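Local coordinates for protein lipid A deacylase PagL (Pseudomonas aeruginosa, PDB 2ERV) that hydrolyses the ester bond at the 3 position of lipid A in the bacterial outer membrane, releasing the primary fatty acyl chain, at residues Gly90-Gly94 with Asp95-Gly99. Numbering follows the deposited sequence.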
ATOM      1  N   GLY A  90       7.888  -3.576 -15.857  1.00 30.77           N
ATOM      2  CA  GLY A  90       7.396  -3.871 -17.236  1.00 31.09           C
ATOM      3  C   GLY A  90       5.929  -3.492 -17.322  1.00 31.85           C
ATOM      4  O   GLY A  90       5.344  -3.047 -16.324  1.00 32.43           O
ATOM      5  N   THR A  91       5.321  -3.631 -18.495  1.00 31.50           N
ATOM      6  CA  THR A  91       3.918  -3.265 -18.651  1.00 30.70           C
ATOM      7  C   THR A  91       2.991  -4.458 -18.450  1.00 30.36           C
ATOM      8  O   THR A  91       1.775  -4.273 -18.400  1.00 30.50           O
ATOM      9  CB  THR A  91       3.654  -2.676 -20.051  1.00 31.91           C
ATOM     10  OG1 THR A  91       4.109  -3.609 -21.027  1.00 29.33           O
ATOM     11  CG2 THR A  91       4.536  -1.427 -20.338  1.00 30.01           C
ATOM     12  N   ARG A  92       3.535  -5.671 -18.409  1.00 29.21           N
ATOM     13  CA  ARG A  92       2.731  -6.871 -18.147  1.00 30.11           C
ATOM     14  C   ARG A  92       3.138  -7.455 -16.801  1.00 29.04           C
ATOM     15  O   ARG A  92       4.299  -7.687 -16.564  1.00 30.17           O
ATOM     16  CB  ARG A  92       2.960  -7.914 -19.227  1.00 29.79           C
ATOM     17  CG  ARG A  92       2.298  -7.571 -20.546  1.00 31.42           C
ATOM     18  CD  ARG A  92       2.824  -8.434 -21.702  1.00 30.47           C
ATOM     19  NE  ARG A  92       1.809  -8.434 -22.755  1.00 34.14           N
ATOM     20  CZ  ARG A  92       1.815  -7.608 -23.774  1.00 36.29           C
ATOM     21  NH1 ARG A  92       2.789  -6.715 -23.878  1.00 38.05           N
ATOM     22  NH2 ARG A  92       0.841  -7.648 -24.681  1.00 37.15           N
ATOM     23  N   VAL A  93       2.178  -7.646 -15.910  1.00 28.81           N
ATOM     24  CA  VAL A  93       2.445  -8.063 -14.533  1.00 26.77           C
ATOM     25  C   VAL A  93       1.365  -9.081 -14.196  1.00 27.08           C
ATOM     26  O   VAL A  93       0.175  -8.847 -14.468  1.00 24.76           O
ATOM     27  CB  VAL A  93       2.321  -6.858 -13.552  1.00 27.29           C
ATOM     28  CG1 VAL A  93       2.664  -7.236 -12.108  1.00 23.60           C
ATOM     29  CG2 VAL A  93       3.239  -5.681 -14.010  1.00 26.51           C
ATOM     30  N   GLY A  94       1.775 -10.210 -13.633  1.00 25.63           N
ATOM     31  CA  GLY A  94       0.858 -11.271 -13.306  1.00 26.79           C
ATOM     32  C   GLY A  94       0.099 -11.658 -14.558  1.00 27.15           C
ATOM     33  O   GLY A  94       0.714 -11.861 -15.607  1.00 26.54           O
ATOM     34  N   ASP A  95      -1.225 -11.707 -14.462  1.00 26.84           N
ATOM     35  CA  ASP A  95      -2.076 -11.992 -15.614  1.00 27.74           C
ATOM     36  C   ASP A  95      -2.500 -10.710 -16.336  1.00 27.78           C
ATOM     37  O   ASP A  95      -3.388 -10.760 -17.164  1.00 26.12           O
ATOM     38  CB  ASP A  95      -3.363 -12.706 -15.168  1.00 28.56           C
ATOM     39  CG  ASP A  95      -3.153 -14.136 -14.722  1.00 30.19           C
ATOM     40  OD1 ASP A  95      -2.050 -14.733 -14.880  1.00 28.74           O
ATOM     41  OD2 ASP A  95      -4.086 -14.745 -14.164  1.00 33.22           O
ATOM     42  N   GLN A  96      -1.893  -9.555 -16.024  1.00 27.41           N
ATOM     43  CA  GLN A  96      -2.462  -8.249 -16.420  1.00 26.39           C
ATOM     44  C   GLN A  96      -1.587  -7.484 -17.413  1.00 26.77           C
ATOM     45  O   GLN A  96      -0.390  -7.444 -17.264  1.00 26.38           O
ATOM     46  CB  GLN A  96      -2.673  -7.338 -15.197  1.00 26.24           C
ATOM     47  CG  GLN A  96      -3.504  -7.937 -14.015  1.00 26.37           C
ATOM     48  CD  GLN A  96      -4.879  -8.450 -14.443  1.00 29.57           C
ATOM     49  OE1 GLN A  96      -5.063  -9.660 -14.558  1.00 32.05           O
ATOM     50  NE2 GLN A  96      -5.839  -7.544 -14.638  1.00 26.57           N
ATOM     51  N   ASN A  97      -2.204  -6.872 -18.423  1.00 27.06           N
ATOM     52  CA  ASN A  97      -1.480  -5.943 -19.291  1.00 28.33           C
ATOM     53  C   ASN A  97      -1.838  -4.555 -18.847  1.00 28.05           C
ATOM     54  O   ASN A  97      -2.958  -4.083 -19.090  1.00 28.23           O
ATOM     55  CB  ASN A  97      -1.835  -6.183 -20.748  1.00 27.48           C
ATOM     56  CG  ASN A  97      -1.040  -5.294 -21.716  1.00 30.28           C
ATOM     57  OD1 ASN A  97      -0.353  -4.366 -21.327  1.00 34.49           O
ATOM     58  ND2 ASN A  97      -1.201  -5.559 -22.989  1.00 31.13           N
ATOM     59  N   LEU A  98      -0.923  -3.928 -18.119  1.00 28.17           N
ATOM     60  CA  LEU A  98      -1.150  -2.590 -17.575  1.00 29.25           C
ATOM     61  C   LEU A  98      -1.107  -1.465 -18.613  1.00 31.57           C
ATOM     62  O   LEU A  98      -1.574  -0.346 -18.346  1.00 32.43           O
ATOM     63  CB  LEU A  98      -0.122  -2.295 -16.502  1.00 29.64           C
ATOM     64  CG  LEU A  98      -0.047  -3.276 -15.326  1.00 28.41           C
ATOM     65  CD1 LEU A  98       1.028  -2.795 -14.406  1.00 28.84           C
ATOM     66  CD2 LEU A  98      -1.412  -3.248 -14.654  1.00 28.20           C
ATOM     67  N   GLY A  99      -0.487  -1.733 -19.763  1.00 32.39           N
ATOM     68  CA  GLY A  99      -0.358  -0.711 -20.813  1.00 34.39           C
ATOM     69  C   GLY A  99       0.855   0.173 -20.624  1.00 34.35           C
ATOM     70  O   GLY A  99       1.652   0.369 -21.551  1.00 34.30           O
TER
HETATM   71  O   HOH W   1       1.696  -3.602 -22.542  1.00 42.48           O
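D95 lies with its CB and OD1 near the carbonyl carbon of G94, the two residues forming the corner of a type II' turn from V93 to Q96 in which G94 carries the positive phi (55°). The D95 carboxylate accepts from D52 N through OD1. Q96 then closes the turn: its N donates to V93 O (2.7 Å), while Q96 O receives V93 N (2.9 Å), gripping V93 through both backbone polar atoms. The Q96 side-chain amide donates through NE2 to G138 O. The two-strand ladder 92-93/96-97 forms a beta hairpin between the barrel strands 75-88 and 102-114, with the side chain of Q96 about 6 Å from that of E140 of the charge relay system. In the non-hydrogen-bonded pair N97-R92, N97 has CG anti to the backbone N (chi1 -176°), and its ND2 lies over the guanidinium face of R92, toward the rim, 3.4 Å from R92 NH2; both are donors, so no hydrogen bond forms, and the planes are 37° apart. The charge of R92 is met by E53 through NE. N97 OD1 takes G99 N (3.1 Å) in an Asx turn; a water donates to N97 OD1 and also bonds T91 OG1. L98 N donates to T91 O (2.7 Å), L98 CD1 packs against V93 CG2 (3.7 Å), and F88 and I139 touch both side chains. At G99 the carbonyl O meets T91 CG2 at 3.6 Å.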